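Local coordinates for unsaturated glucuronyl hydrolase (Streptococcus agalactiae, PDB 2ZZR), which hydrolyses unsaturated chondroitin, hyaluronan and heparin disaccharides, releasing the unsaturated uronic acid from the rest of the sugar, at residues L36-I41 and A353-L358; N58-M63 and G374-D379; L177-L182 and P256-K261; W250-I255 and I269-M274. All blocks are in the same frame, centred on the assembly; numbering follows the deposited sequence.

Contact 1: residues L36-I41 and A353-L358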
loop_
_atom_site.group_PDB
_atom_site.type_symbol
_atom_site.label_atom_id
_atom_site.label_comp_id
_atom_site.label_asym_id
_atom_site.label_seq_id
_atom_site.Cartn_x
_atom_site.Cartn_y
_atom_site.Cartn_z
ATOM N N LEU A 36 -14.118 -8.378 -11.025
ATOM C CA LEU A 36 -14.195 -7.808 -12.371
ATOM C C LEU A 36 -15.617 -7.419 -12.784
ATOM O O LEU A 36 -15.808 -6.403 -13.450
ATOM C CB LEU A 36 -13.554 -8.740 -13.405
ATOM C CG LEU A 36 -12.119 -8.349 -13.774
ATOM C CD1 LEU A 36 -11.197 -8.254 -12.543
ATOM C CD2 LEU A 36 -11.540 -9.297 -14.814
ATOM N N LYS A 37 -16.599 -8.214 -12.368
ATOM C CA LYS A 37 -18.011 -7.884 -12.596
ATOM C C LYS A 37 -18.351 -6.524 -11.985
ATOM O O LYS A 37 -19.033 -5.709 -12.611
ATOM C CB LYS A 37 -18.923 -8.966 -12.022
ATOM C CG LYS A 37 -18.976 -10.237 -12.862
ATOM C CD LYS A 37 -19.799 -11.294 -12.173
ATOM C CE LYS A 37 -19.741 -12.615 -12.925
ATOM N NZ LYS A 37 -20.484 -13.662 -12.169
ATOM N N GLN A 38 -17.849 -6.276 -10.775
ATOM C CA GLN A 38 -18.021 -4.972 -10.128
ATOM C C GLN A 38 -17.255 -3.864 -10.855
ATOM O O GLN A 38 -17.768 -2.759 -11.013
ATOM C CB GLN A 38 -17.620 -5.027 -8.646
ATOM C CG GLN A 38 -18.044 -3.782 -7.840
ATOM C CD GLN A 38 -19.544 -3.525 -7.919
ATOM O OE1 GLN A 38 -20.346 -4.318 -7.423
ATOM N NE2 GLN A 38 -19.927 -2.412 -8.547
ATOM N N LEU A 39 -16.037 -4.161 -11.309
ATOM C CA LEU A 39 -15.233 -3.174 -12.033
ATOM C C LEU A 39 -15.889 -2.731 -13.338
ATOM O O LEU A 39 -15.875 -1.546 -13.668
ATOM C CB LEU A 39 -13.810 -3.685 -12.303
ATOM C CG LEU A 39 -12.846 -3.789 -11.110
ATOM C CD1 LEU A 39 -11.465 -4.192 -11.608
ATOM C CD2 LEU A 39 -12.761 -2.476 -10.322
ATOM N N TYR A 40 -16.475 -3.680 -14.068
ATOM C CA TYR A 40 -17.158 -3.348 -15.321
ATOM C C TYR A 40 -18.380 -2.458 -15.099
ATOM O O TYR A 40 -18.599 -1.502 -15.850
ATOM C CB TYR A 40 -17.530 -4.614 -16.095
ATOM C CG TYR A 40 -16.393 -5.146 -16.937
ATOM C CD1 TYR A 40 -15.643 -6.242 -16.512
ATOM C CD2 TYR A 40 -16.056 -4.545 -18.150
ATOM C CE1 TYR A 40 -14.595 -6.734 -17.279
ATOM C CE2 TYR A 40 -15.010 -5.030 -18.924
ATOM C CZ TYR A 40 -14.282 -6.125 -18.480
ATOM O OH TYR A 40 -13.249 -6.620 -19.240
ATOM N N ILE A 41 -19.146 -2.772 -14.058
ATOM C CA ILE A 41 -20.277 -1.951 -13.606
ATOM C C ILE A 41 -19.807 -0.538 -13.224
ATOM O O ILE A 41 -20.470 0.454 -13.543
ATOM C CB ILE A 41 -21.031 -2.645 -12.439
ATOM C CG1 ILE A 41 -21.808 -3.863 -12.960
ATOM C CG2 ILE A 41 -21.974 -1.675 -11.707
ATOM C CD1 ILE A 41 -22.376 -4.756 -11.881
ATOM N N ALA A 353 -23.989 -0.320 -9.178
ATOM C CA ALA A 353 -23.119 0.822 -9.464
ATOM C C ALA A 353 -22.553 1.476 -8.202
ATOM O O ALA A 353 -23.291 1.776 -7.260
ATOM C CB ALA A 353 -23.856 1.854 -10.325
ATOM N N GLY A 354 -21.234 1.659 -8.187
ATOM C CA GLY A 354 -20.554 2.359 -7.098
ATOM C C GLY A 354 -20.123 1.537 -5.894
ATOM O O GLY A 354 -19.488 2.070 -4.986
ATOM N N ARG A 355 -20.471 0.250 -5.868
ATOM C CA ARG A 355 -20.019 -0.641 -4.794
ATOM C C ARG A 355 -18.505 -0.852 -4.910
ATOM O O ARG A 355 -17.952 -0.769 -6.010
ATOM C CB ARG A 355 -20.738 -1.995 -4.849
ATOM C CG ARG A 355 -22.236 -1.964 -4.524
ATOM C CD ARG A 355 -22.538 -1.944 -3.039
ATOM N NE ARG A 355 -22.231 -3.211 -2.369
ATOM C CZ ARG A 355 -22.571 -3.498 -1.118
ATOM N NH1 ARG A 355 -22.245 -4.671 -0.592
ATOM N NH2 ARG A 355 -23.243 -2.617 -0.388
ATOM N N PRO A 356 -17.831 -1.110 -3.771
ATOM C CA PRO A 356 -16.404 -1.405 -3.799
ATOM C C PRO A 356 -16.160 -2.896 -4.033
ATOM O O PRO A 356 -17.102 -3.688 -4.012
ATOM C CB PRO A 356 -15.953 -1.019 -2.390
ATOM C CG PRO A 356 -17.127 -1.337 -1.534
ATOM C CD PRO A 356 -18.364 -1.131 -2.396
ATOM N N LEU A 357 -14.906 -3.275 -4.256
ATOM C CA LEU A 357 -14.553 -4.685 -4.377
ATOM C C LEU A 357 -14.543 -5.354 -3.011
ATOM O O LEU A 357 -14.871 -6.539 -2.879
ATOM C CB LEU A 357 -13.177 -4.833 -5.041
ATOM C CG LEU A 357 -12.933 -4.157 -6.392
ATOM C CD1 LEU A 357 -11.576 -4.553 -6.926
ATOM C CD2 LEU A 357 -14.041 -4.521 -7.399
ATOM N N LEU A 358 -14.171 -4.571 -1.999
ATOM C CA LEU A 358 -13.911 -5.062 -0.656
ATOM C C LEU A 358 -14.590 -4.145 0.362
ATOM O O LEU A 358 -14.459 -2.924 0.288
ATOM C CB LEU A 358 -12.391 -5.098 -0.415
ATOM C CG LEU A 358 -11.817 -5.679 0.885
ATOM C CD1 LEU A 358 -11.994 -7.190 0.972
ATOM C CD2 LEU A 358 -10.337 -5.314 1.017
#

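Contact 2: residues N58-M63 and G374-D379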
loop_
_atom_site.group_PDB
_atom_site.type_symbol
_atom_site.label_atom_id
_atom_site.label_comp_id
_atom_site.label_asym_id
_atom_site.label_seq_id
_atom_site.Cartn_x
_atom_site.Cartn_y
_atom_site.Cartn_z
ATOM N N ASN A 58 -21.405 2.372 1.518
ATOM C CA ASN A 58 -20.904 1.381 0.548
ATOM C C ASN A 58 -21.066 1.724 -0.931
ATOM O O ASN A 58 -20.904 0.860 -1.800
ATOM C CB ASN A 58 -21.391 -0.031 0.890
ATOM C CG ASN A 58 -20.690 -0.591 2.107
ATOM O OD1 ASN A 58 -19.516 -0.292 2.345
ATOM N ND2 ASN A 58 -21.400 -1.395 2.893
ATOM N N ILE A 59 -21.342 2.995 -1.210
ATOM C CA ILE A 59 -21.366 3.505 -2.576
ATOM C C ILE A 59 -20.356 4.647 -2.742
ATOM O O ILE A 59 -20.431 5.664 -2.041
ATOM C CB ILE A 59 -22.800 3.989 -2.987
ATOM C CG1 ILE A 59 -23.839 2.860 -2.827
ATOM C CG2 ILE A 59 -22.796 4.599 -4.389
ATOM C CD1 ILE A 59 -23.652 1.649 -3.753
ATOM N N TYR A 60 -19.408 4.472 -3.663
ATOM C CA TYR A 60 -18.462 5.535 -3.997
ATOM C C TYR A 60 -19.202 6.736 -4.557
ATOM O O TYR A 60 -20.220 6.585 -5.228
ATOM C CB TYR A 60 -17.466 5.079 -5.060
ATOM C CG TYR A 60 -16.359 4.179 -4.571
ATOM C CD1 TYR A 60 -15.357 4.664 -3.722
ATOM C CD2 TYR A 60 -16.290 2.846 -4.985
ATOM C CE1 TYR A 60 -14.327 3.833 -3.282
ATOM C CE2 TYR A 60 -15.264 2.009 -4.548
ATOM C CZ TYR A 60 -14.293 2.509 -3.699
ATOM O OH TYR A 60 -13.280 1.686 -3.267
ATOM N N LYS A 61 -18.684 7.925 -4.269
ATOM C CA LYS A 61 -19.033 9.107 -5.036
ATOM C C LYS A 61 -18.032 9.259 -6.178
ATOM O O LYS A 61 -17.023 8.544 -6.235
ATOM C CB LYS A 61 -19.086 10.352 -4.140
ATOM C CG LYS A 61 -20.333 10.398 -3.264
ATOM C CD LYS A 61 -20.283 11.513 -2.225
ATOM C CE LYS A 61 -21.419 11.345 -1.237
ATOM N NZ LYS A 61 -21.334 12.327 -0.122
ATOM N N VAL A 62 -18.325 10.180 -7.090
ATOM C CA VAL A 62 -17.506 10.399 -8.277
ATOM C C VAL A 62 -16.754 11.721 -8.146
ATOM O O VAL A 62 -17.341 12.735 -7.744
ATOM C CB VAL A 62 -18.375 10.406 -9.561
ATOM C CG1 VAL A 62 -17.506 10.527 -10.793
ATOM C CG2 VAL A 62 -19.230 9.145 -9.636
ATOM N N MET A 63 -15.464 11.706 -8.483
ATOM C CA MET A 63 -14.612 12.886 -8.326
ATOM C C MET A 63 -13.610 13.054 -9.465
ATOM O O MET A 63 -13.391 12.134 -10.258
ATOM C CB MET A 63 -13.875 12.826 -6.983
ATOM C CG MET A 63 -12.707 11.838 -6.961
ATOM S SD MET A 63 -11.614 12.120 -5.552
ATOM C CE MET A 63 -10.977 13.749 -5.949
ATOM N N GLY A 374 -15.987 0.705 2.159
ATOM C CA GLY A 374 -14.990 0.323 1.174
ATOM C C GLY A 374 -14.071 1.502 0.902
ATOM O O GLY A 374 -14.457 2.667 1.074
ATOM N N ASN A 375 -12.841 1.210 0.501
ATOM C CA ASN A 375 -11.939 2.262 0.047
ATOM C C ASN A 375 -11.115 1.781 -1.141
ATOM O O ASN A 375 -10.967 0.570 -1.359
ATOM C CB ASN A 375 -11.088 2.853 1.189
ATOM C CG ASN A 375 -10.279 1.804 1.945
ATOM O OD1 ASN A 375 -10.388 1.668 3.169
ATOM N ND2 ASN A 375 -9.451 1.075 1.224
ATOM N N ILE A 376 -10.617 2.728 -1.924
ATOM C CA ILE A 376 -10.065 2.382 -3.233
ATOM C C ILE A 376 -8.688 1.711 -3.156
ATOM O O ILE A 376 -8.363 0.875 -4.005
ATOM C CB ILE A 376 -10.106 3.581 -4.222
ATOM C CG1 ILE A 376 -9.851 3.127 -5.671
ATOM C CG2 ILE A 376 -9.158 4.711 -3.781
ATOM C CD1 ILE A 376 -10.847 2.061 -6.174
ATOM N N TRP A 377 -7.892 2.055 -2.144
ATOM C CA TRP A 377 -6.603 1.360 -1.965
ATOM C C TRP A 377 -6.808 -0.074 -1.456
ATOM O O TRP A 377 -6.086 -0.990 -1.854
ATOM C CB TRP A 377 -5.636 2.154 -1.064
ATOM C CG TRP A 377 -6.182 2.422 0.297
ATOM C CD1 TRP A 377 -5.979 1.683 1.427
ATOM C CD2 TRP A 377 -7.035 3.509 0.673
ATOM N NE1 TRP A 377 -6.661 2.245 2.490
ATOM C CE2 TRP A 377 -7.313 3.368 2.051
ATOM C CE3 TRP A 377 -7.594 4.591 -0.026
ATOM C CZ2 TRP A 377 -8.125 4.268 2.749
ATOM C CZ3 TRP A 377 -8.404 5.484 0.669
ATOM C CH2 TRP A 377 -8.665 5.310 2.038
ATOM N N GLY A 378 -7.802 -0.268 -0.592
ATOM C CA GLY A 378 -8.179 -1.608 -0.138
ATOM C C GLY A 378 -8.649 -2.460 -1.304
ATOM O O GLY A 378 -8.266 -3.625 -1.420
ATOM N N ASP A 379 -9.464 -1.872 -2.179
ATOM C CA ASP A 379 -9.891 -2.553 -3.407
ATOM C C ASP A 379 -8.687 -2.926 -4.259
ATOM O O ASP A 379 -8.576 -4.066 -4.728
ATOM C CB ASP A 379 -10.809 -1.654 -4.232
ATOM C CG ASP A 379 -12.205 -1.540 -3.650
ATOM O OD1 ASP A 379 -12.480 -2.118 -2.574
ATOM O OD2 ASP A 379 -13.038 -0.860 -4.290
#

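Contact 3: residues L177-L182 and P256-K261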
loop_
_atom_site.group_PDB
_atom_site.type_symbol
_atom_site.label_atom_id
_atom_site.label_comp_id
_atom_site.label_asym_id
_atom_site.label_seq_id
_atom_site.Cartn_x
_atom_site.Cartn_y
_atom_site.Cartn_z
ATOM N N LEU A 177 5.925 3.302 0.403
ATOM C CA LEU A 177 5.339 2.837 -0.868
ATOM C C LEU A 177 5.625 3.794 -2.018
ATOM O O LEU A 177 5.588 3.401 -3.192
ATOM C CB LEU A 177 3.825 2.649 -0.737
ATOM C CG LEU A 177 3.238 1.321 -0.244
ATOM C CD1 LEU A 177 3.281 0.262 -1.336
ATOM C CD2 LEU A 177 3.897 0.834 1.056
ATOM N N ASN A 178 5.898 5.054 -1.678
ATOM C CA ASN A 178 6.083 6.102 -2.679
ATOM C C ASN A 178 7.514 6.241 -3.202
ATOM O O ASN A 178 7.737 6.799 -4.275
ATOM C CB ASN A 178 5.536 7.426 -2.140
ATOM C CG ASN A 178 4.022 7.422 -2.070
ATOM O OD1 ASN A 178 3.349 7.722 -3.051
ATOM N ND2 ASN A 178 3.476 7.056 -0.914
ATOM N N ILE A 179 8.481 5.697 -2.467
ATOM C CA ILE A 179 9.874 5.721 -2.934
ATOM C C ILE A 179 10.134 4.673 -4.033
ATOM O O ILE A 179 11.176 4.691 -4.682
ATOM C CB ILE A 179 10.911 5.575 -1.778
ATOM C CG1 ILE A 179 10.817 4.204 -1.097
ATOM C CG2 ILE A 179 10.748 6.719 -0.767
ATOM C CD1 ILE A 179 11.937 3.916 -0.069
ATOM N N GLN A 180 9.184 3.772 -4.249
ATOM C CA GLN A 180 9.338 2.779 -5.318
ATOM C C GLN A 180 9.417 3.490 -6.668
ATOM O O GLN A 180 10.186 3.093 -7.557
ATOM C CB GLN A 180 8.214 1.736 -5.278
ATOM C CG GLN A 180 8.039 1.043 -3.905
ATOM C CD GLN A 180 9.354 0.623 -3.238
ATOM O OE1 GLN A 180 9.589 0.912 -2.061
ATOM N NE2 GLN A 180 10.200 -0.071 -3.980
ATOM N N LEU A 181 8.650 4.573 -6.784
ATOM C CA LEU A 181 8.689 5.466 -7.943
ATOM C C LEU A 181 10.106 5.960 -8.212
ATOM O O LEU A 181 10.537 6.050 -9.368
ATOM C CB LEU A 181 7.742 6.655 -7.700
ATOM C CG LEU A 181 7.741 7.845 -8.666
ATOM C CD1 LEU A 181 7.362 7.386 -10.073
ATOM C CD2 LEU A 181 6.781 8.908 -8.161
ATOM N N LEU A 182 10.836 6.266 -7.140
ATOM C CA LEU A 182 12.210 6.753 -7.262
ATOM C C LEU A 182 13.188 5.663 -7.695
ATOM O O LEU A 182 14.089 5.928 -8.493
ATOM C CB LEU A 182 12.673 7.423 -5.968
ATOM C CG LEU A 182 11.796 8.591 -5.515
ATOM C CD1 LEU A 182 12.362 9.189 -4.241
ATOM C CD2 LEU A 182 11.669 9.659 -6.609
ATOM N N PRO A 256 9.614 -5.095 2.068
ATOM C CA PRO A 256 10.047 -5.989 0.973
ATOM C C PRO A 256 10.155 -5.299 -0.392
ATOM O O PRO A 256 11.047 -5.641 -1.180
ATOM C CB PRO A 256 8.989 -7.104 0.968
ATOM C CG PRO A 256 7.814 -6.539 1.705
ATOM C CD PRO A 256 8.393 -5.594 2.724
ATOM N N LEU A 257 9.284 -4.326 -0.665
ATOM C CA LEU A 257 9.382 -3.582 -1.924
ATOM C C LEU A 257 10.747 -2.897 -2.047
ATOM O O LEU A 257 11.411 -2.996 -3.080
ATOM C CB LEU A 257 8.248 -2.559 -2.053
ATOM C CG LEU A 257 6.863 -3.115 -2.379
ATOM C CD1 LEU A 257 5.838 -1.998 -2.321
ATOM C CD2 LEU A 257 6.843 -3.776 -3.760
ATOM N N SER A 258 11.180 -2.238 -0.975
ATOM C CA SER A 258 12.496 -1.595 -0.956
ATOM C C SER A 258 13.637 -2.605 -0.959
ATOM O O SER A 258 14.692 -2.360 -1.564
ATOM C CB SER A 258 12.617 -0.675 0.255
ATOM O OG SER A 258 11.614 0.316 0.202
ATOM N N TYR A 259 13.424 -3.733 -0.290
ATOM C CA TYR A 259 14.426 -4.804 -0.255
ATOM C C TYR A 259 14.805 -5.272 -1.667
ATOM O O TYR A 259 15.977 -5.559 -1.935
ATOM C CB TYR A 259 13.947 -5.986 0.591
ATOM C CG TYR A 259 14.899 -7.163 0.538
ATOM C CD1 TYR A 259 16.024 -7.215 1.359
ATOM C CD2 TYR A 259 14.686 -8.213 -0.360
ATOM C CE1 TYR A 259 16.905 -8.298 1.298
ATOM C CE2 TYR A 259 15.563 -9.289 -0.432
ATOM C CZ TYR A 259 16.671 -9.324 0.395
ATOM O OH TYR A 259 17.540 -10.392 0.317
ATOM N N ARG A 260 13.823 -5.346 -2.566
ATOM C CA ARG A 260 14.106 -5.718 -3.964
ATOM C C ARG A 260 15.279 -4.919 -4.506
ATOM O O ARG A 260 16.122 -5.443 -5.231
ATOM C CB ARG A 260 12.928 -5.403 -4.877
ATOM C CG ARG A 260 11.636 -6.123 -4.596
ATOM C CD ARG A 260 10.571 -5.604 -5.564
ATOM N NE ARG A 260 10.336 -4.165 -5.388
ATOM C CZ ARG A 260 9.840 -3.352 -6.319
ATOM N NH1 ARG A 260 9.517 -3.818 -7.524
ATOM N NH2 ARG A 260 9.670 -2.063 -6.048
ATOM N N LYS A 261 15.303 -3.638 -4.153
ATOM C CA LYS A 261 16.192 -2.669 -4.768
ATOM C C LYS A 261 17.441 -2.390 -3.940
ATOM O O LYS A 261 18.377 -1.722 -4.408
ATOM C CB LYS A 261 15.425 -1.370 -5.022
ATOM C CG LYS A 261 14.103 -1.558 -5.760
ATOM C CD LYS A 261 14.308 -2.211 -7.126
ATOM C CE LYS A 261 12.984 -2.430 -7.847
ATOM N NZ LYS A 261 13.234 -3.101 -9.168
#

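Contact 4: residues W250-I255 and I269-M274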
loop_
_atom_site.group_PDB
_atom_site.type_symbol
_atom_site.label_atom_id
_atom_site.label_comp_id
_atom_site.label_asym_id
_atom_site.label_seq_id
_atom_site.Cartn_x
_atom_site.Cartn_y
_atom_site.Cartn_z
ATOM N N TRP A 250 1.674 -0.728 5.951
ATOM C CA TRP A 250 2.564 0.027 5.064
ATOM C C TRP A 250 4.014 -0.418 5.259
ATOM O O TRP A 250 4.773 -0.485 4.300
ATOM C CB TRP A 250 2.471 1.535 5.307
ATOM C CG TRP A 250 1.177 2.213 4.903
ATOM C CD1 TRP A 250 0.505 3.161 5.625
ATOM C CD2 TRP A 250 0.419 2.023 3.688
ATOM N NE1 TRP A 250 -0.620 3.569 4.948
ATOM C CE2 TRP A 250 -0.699 2.888 3.758
ATOM C CE3 TRP A 250 0.568 1.201 2.560
ATOM C CZ2 TRP A 250 -1.667 2.962 2.738
ATOM C CZ3 TRP A 250 -0.395 1.276 1.537
ATOM C CH2 TRP A 250 -1.501 2.150 1.640
ATOM N N GLY A 251 4.390 -0.714 6.504
ATOM C CA GLY A 251 5.713 -1.257 6.798
ATOM C C GLY A 251 5.885 -2.651 6.211
ATOM O O GLY A 251 6.888 -2.933 5.544
ATOM N N ILE A 252 4.889 -3.508 6.434
ATOM C CA ILE A 252 4.921 -4.899 5.963
ATOM C C ILE A 252 5.105 -5.001 4.452
ATOM O O ILE A 252 5.805 -5.896 3.982
ATOM C CB ILE A 252 3.679 -5.700 6.437
ATOM C CG1 ILE A 252 3.718 -5.847 7.961
ATOM C CG2 ILE A 252 3.619 -7.093 5.787
ATOM C CD1 ILE A 252 2.377 -6.223 8.574
ATOM N N TYR A 253 4.508 -4.076 3.701
ATOM C CA TYR A 253 4.668 -4.088 2.243
ATOM C C TYR A 253 5.823 -3.197 1.790
ATOM O O TYR A 253 6.597 -3.575 0.915
ATOM C CB TYR A 253 3.350 -3.709 1.560
ATOM C CG TYR A 253 3.247 -4.042 0.072
ATOM C CD1 TYR A 253 2.209 -3.512 -0.695
ATOM C CD2 TYR A 253 4.176 -4.875 -0.564
ATOM C CE1 TYR A 253 2.086 -3.809 -2.061
ATOM C CE2 TYR A 253 4.071 -5.174 -1.940
ATOM C CZ TYR A 253 3.021 -4.635 -2.673
ATOM O OH TYR A 253 2.896 -4.916 -4.020
ATOM N N GLY A 254 5.964 -2.020 2.396
ATOM C CA GLY A 254 7.030 -1.100 2.000
ATOM C C GLY A 254 8.433 -1.670 2.166
ATOM O O GLY A 254 9.323 -1.376 1.365
ATOM N N ILE A 255 8.632 -2.479 3.206
ATOM C CA ILE A 255 9.953 -3.056 3.466
ATOM C C ILE A 255 10.399 -4.027 2.349
ATOM O O ILE A 255 11.448 -3.806 1.750
ATOM C CB ILE A 255 10.069 -3.703 4.879
ATOM C CG1 ILE A 255 9.990 -2.624 5.968
ATOM C CG2 ILE A 255 11.385 -4.493 4.990
ATOM C CD1 ILE A 255 9.787 -3.180 7.383
ATOM N N ILE A 269 14.931 -8.853 8.437
ATOM C CA ILE A 269 14.711 -8.913 9.887
ATOM C C ILE A 269 13.647 -7.894 10.325
ATOM O O ILE A 269 12.760 -8.218 11.127
ATOM C CB ILE A 269 16.039 -8.755 10.680
ATOM C CG1 ILE A 269 16.997 -9.925 10.381
ATOM C CG2 ILE A 269 15.777 -8.649 12.186
ATOM C CD1 ILE A 269 16.395 -11.318 10.506
ATOM N N LEU A 270 13.714 -6.690 9.766
ATOM C CA LEU A 270 12.716 -5.658 10.051
ATOM C C LEU A 270 11.321 -6.114 9.619
ATOM O O LEU A 270 10.338 -5.908 10.341
ATOM C CB LEU A 270 13.098 -4.341 9.382
ATOM C CG LEU A 270 12.440 -3.089 9.972
ATOM C CD1 LEU A 270 12.895 -2.854 11.425
ATOM C CD2 LEU A 270 12.746 -1.890 9.115
ATOM N N PHE A 271 11.244 -6.748 8.446
ATOM C CA PHE A 271 10.001 -7.373 7.987
ATOM C C PHE A 271 9.472 -8.399 8.974
ATOM O O PHE A 271 8.282 -8.411 9.280
ATOM C CB PHE A 271 10.184 -8.049 6.618
ATOM C CG PHE A 271 9.035 -8.962 6.233
ATOM C CD1 PHE A 271 7.957 -8.473 5.499
ATOM C CD2 PHE A 271 9.040 -10.315 6.601
ATOM C CE1 PHE A 271 6.891 -9.317 5.132
ATOM C CE2 PHE A 271 7.980 -11.166 6.248
ATOM C CZ PHE A 271 6.904 -10.661 5.511
ATOM N N LYS A 272 10.348 -9.281 9.450
ATOM C CA LYS A 272 9.929 -10.338 10.361
ATOM C C LYS A 272 9.333 -9.715 11.629
ATOM O O LYS A 272 8.283 -10.147 12.104
ATOM C CB LYS A 272 11.106 -11.275 10.672
ATOM C CG LYS A 272 11.414 -12.266 9.520
ATOM C CD LYS A 272 12.880 -12.762 9.509
ATOM C CE LYS A 272 13.250 -13.618 10.722
ATOM N NZ LYS A 272 12.567 -14.938 10.795
ATOM N N GLY A 273 9.980 -8.674 12.137
ATOM C CA GLY A 273 9.492 -7.973 13.331
ATOM C C GLY A 273 8.100 -7.395 13.132
ATOM O O GLY A 273 7.179 -7.682 13.910
ATOM N N MET A 274 7.940 -6.596 12.079
ATOM C CA MET A 274 6.664 -5.912 11.824
ATOM C C MET A 274 5.540 -6.877 11.474
ATOM O O MET A 274 4.395 -6.687 11.892
ATOM C CB MET A 274 6.810 -4.852 10.726
ATOM C CG MET A 274 7.801 -3.738 11.051
ATOM S SD MET A 274 7.553 -2.253 10.065
ATOM C CE MET A 274 6.047 -1.586 10.787
#

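Contact 1: residues L36-I41 and A353-L358
Gln38 lays its side chain against the backbone and first side-chain carbons of Arg355, so that one side of helix 25-46 packs on the loop 353-358. Its CG lies 3.5 Å from Arg355 O, and the amide carbon CD is 3.6 Å from Arg355 CB. CG stands anti to the backbone N (chi1 -168°), and a bend at chi2 turns the amide along the loop. There NE2 donates to Ile352 O and Asn42 OD1, a double grip that fixes this buried amide; glutamine suits the place because its chain is apolar where it packs and polar only at the end. One turn on, CG2 of Ile41 reaches the loop backbone, 3.5 Å from Ala353 N. Leu357 fills the other side: its CD2 is 3.8 Å from Gln38 CB, and it crosses Leu39 at about a right angle, CD2 to CD2, at 3.8 Å. Gly354 has a positive phi (88°), a conformation natural to glycine. In the second shell, Asn42 accepts from Gly354 N and donates to Arg355 O, while Asn348 accepts from Arg355 NE. Leu39 also touches Cys76 of helix 70-84. The loop is bordered by helix 25-46, helix 376-390 (Pro356 on Asp379) and strand 59-63 (Gly354 bonded to Tyr60).

Contact 2: residues N58-M63 and G374-D379
The ring of Tyr60 points edge-on at the start of helix 376-390, with Asp379 OD2 in the ring plane at the hydroxyl end and Pro51, Thr52 and Thr55 of the adjacent strand in contact with it. The carboxylate of Asp379 is turned almost perpendicular to the ring, at 88°. Across the contact, a two-stranded antiparallel hairpin (50-56 with 59-63) is thereby pinned to a helix N-terminus of an alpha-barrel enzyme of glycosyl hydrolase family 88. Asn375 is the N-cap, immediately before the helix, and its carbonyl O accepts from Asp379 N as the first turn closes. Tyr60 CG lies anti to its carbonyl carbon (chi1 -77°), which sends the long ring across from the strand; a tyrosine suits the place because its apolar ring reaches from the strand to the helix start and its hydroxyl serves the polar helix end. Ile376 adds an apolar contact, CD1 being 4.3 Å from Tyr60 CZ. The buried Asp379 carboxylate is gripped further by the backbone N atoms of Leu357, at OD2, and Leu358, at OD1; with the helix N-terminus close by, these donors would favour its ionised form. Tyr60 OH donates to Asp379 OD2 over 2.8 Å, arriving from above the carboxylate plane, 67° out of it.

Contact 3: residues L177-L182 and P256-K261
A mixed apolar and polar helix-to-helix contact, in which Leu177, Ile179 and Gln180 meet Leu257, Ser258 and Arg260, joins the break between helices 175-178 and 180-189 to the later part of helix 245-262. Leu177 and Leu257 form its apolar end, their CD1 atoms 3.6 Å apart, beside Trp250, assigned to substrate binding, whose side chain is about 4 Å from that of Leu177. Gln180 crosses Leu257 at about a right angle, its CD 3.6 Å from Leu257 CB; a bend at chi2 (-44°) folds the amide over the helix surface, among Leu257, Ser258 and the guanidinium edge of Arg260. On the other side, Ile179 CD1 comes within 3.6 Å of Ser258 OG, which is bonded to Gly254 O, one turn back, as suits a small serine tucked against its own helix. Arg260 is held flat from several directions. Its NE donates nearly straight (165°) to a lone pair of Leu257 O at 2.8 Å. Leu257 CD2 lies over one guanidinium face toward the rim, Lys261 CE over the centre of the opposite face. NH2 makes a salt bridge to the terminal carboxylate of Trp397. Behind the contact, helix 304-318 touches Pro256 and Arg260, helix 265-280 reaches Ser258, and helix 133-147 backs Leu181.

Contact 4: residues W250-I255 and I269-M274
Helix segments 250-255 and 269-274 run nearly antiparallel (158° between their directions), with axes 9.1 Å apart at closest approach and the CA atoms of Ile252 and Phe271 6.0 Å from each other. Ile255 inserts among Leu270, Phe271 and Met274: its CD1 sits 3.7 Å from Leu270 CD2 and 3.6 Å from Met274 SD, while its CG2 rests 4.1 Å from Phe271 CB. With CG1 anti to the carbonyl carbon (chi1 -67°), the two branches divide this way, and a beta-branched residue suits a seat filled on two sides. Met274 SD lies 3.9 Å from Gly251 CA, and a bend at chi3 (73°) brings the methyl CE in beside Gly251, where the absence of a side chain makes room for it. Ile252 packs its CG2 against Phe271 CE1 at 4.0 Å. Its carbonyl O is buried without a hydrogen-bond partner in the model, since the residue four places on is Pro256, which has no N-H to offer. Ile252 O lies in the plane of the Phe271 ring, 3.7 Å from Phe271 CD1, so the slightly positive ring hydrogens may compensate a little. The two segments belong to consecutive helices, 245-262 and 265-280, forming an antiparallel hairpin; Trp250, assigned to substrate binding, leaves on the side away from 269-274 and touches Asp174, and helix 304-318 packs on Tyr253 and Phe271.

The four contacts fall into two pairs on opposite sides of the chain's centre. Contacts 1 and 2, with centres 10 Å apart, are sewn together by a probable hydrogen bond between Gly354 O and Tyr60 N (2.7 Å). Contacts 3 and 4, centres 12 Å apart, share helix 245-262, and Leu177 CD2 packs 3.6 Å from Trp250 O. Contacts 2 and 4 come within about 5 Å at their nearest atoms, although their centres are 26 Å apart. Contact 2 approaches the active site through Asn375, about 5 Å from Arg246, and contact 3 through Leu177, about 6 Å from Asp174, the assigned proton donor, both between side chains; contact 4 holds Trp250. Contact 1 lies away from the site.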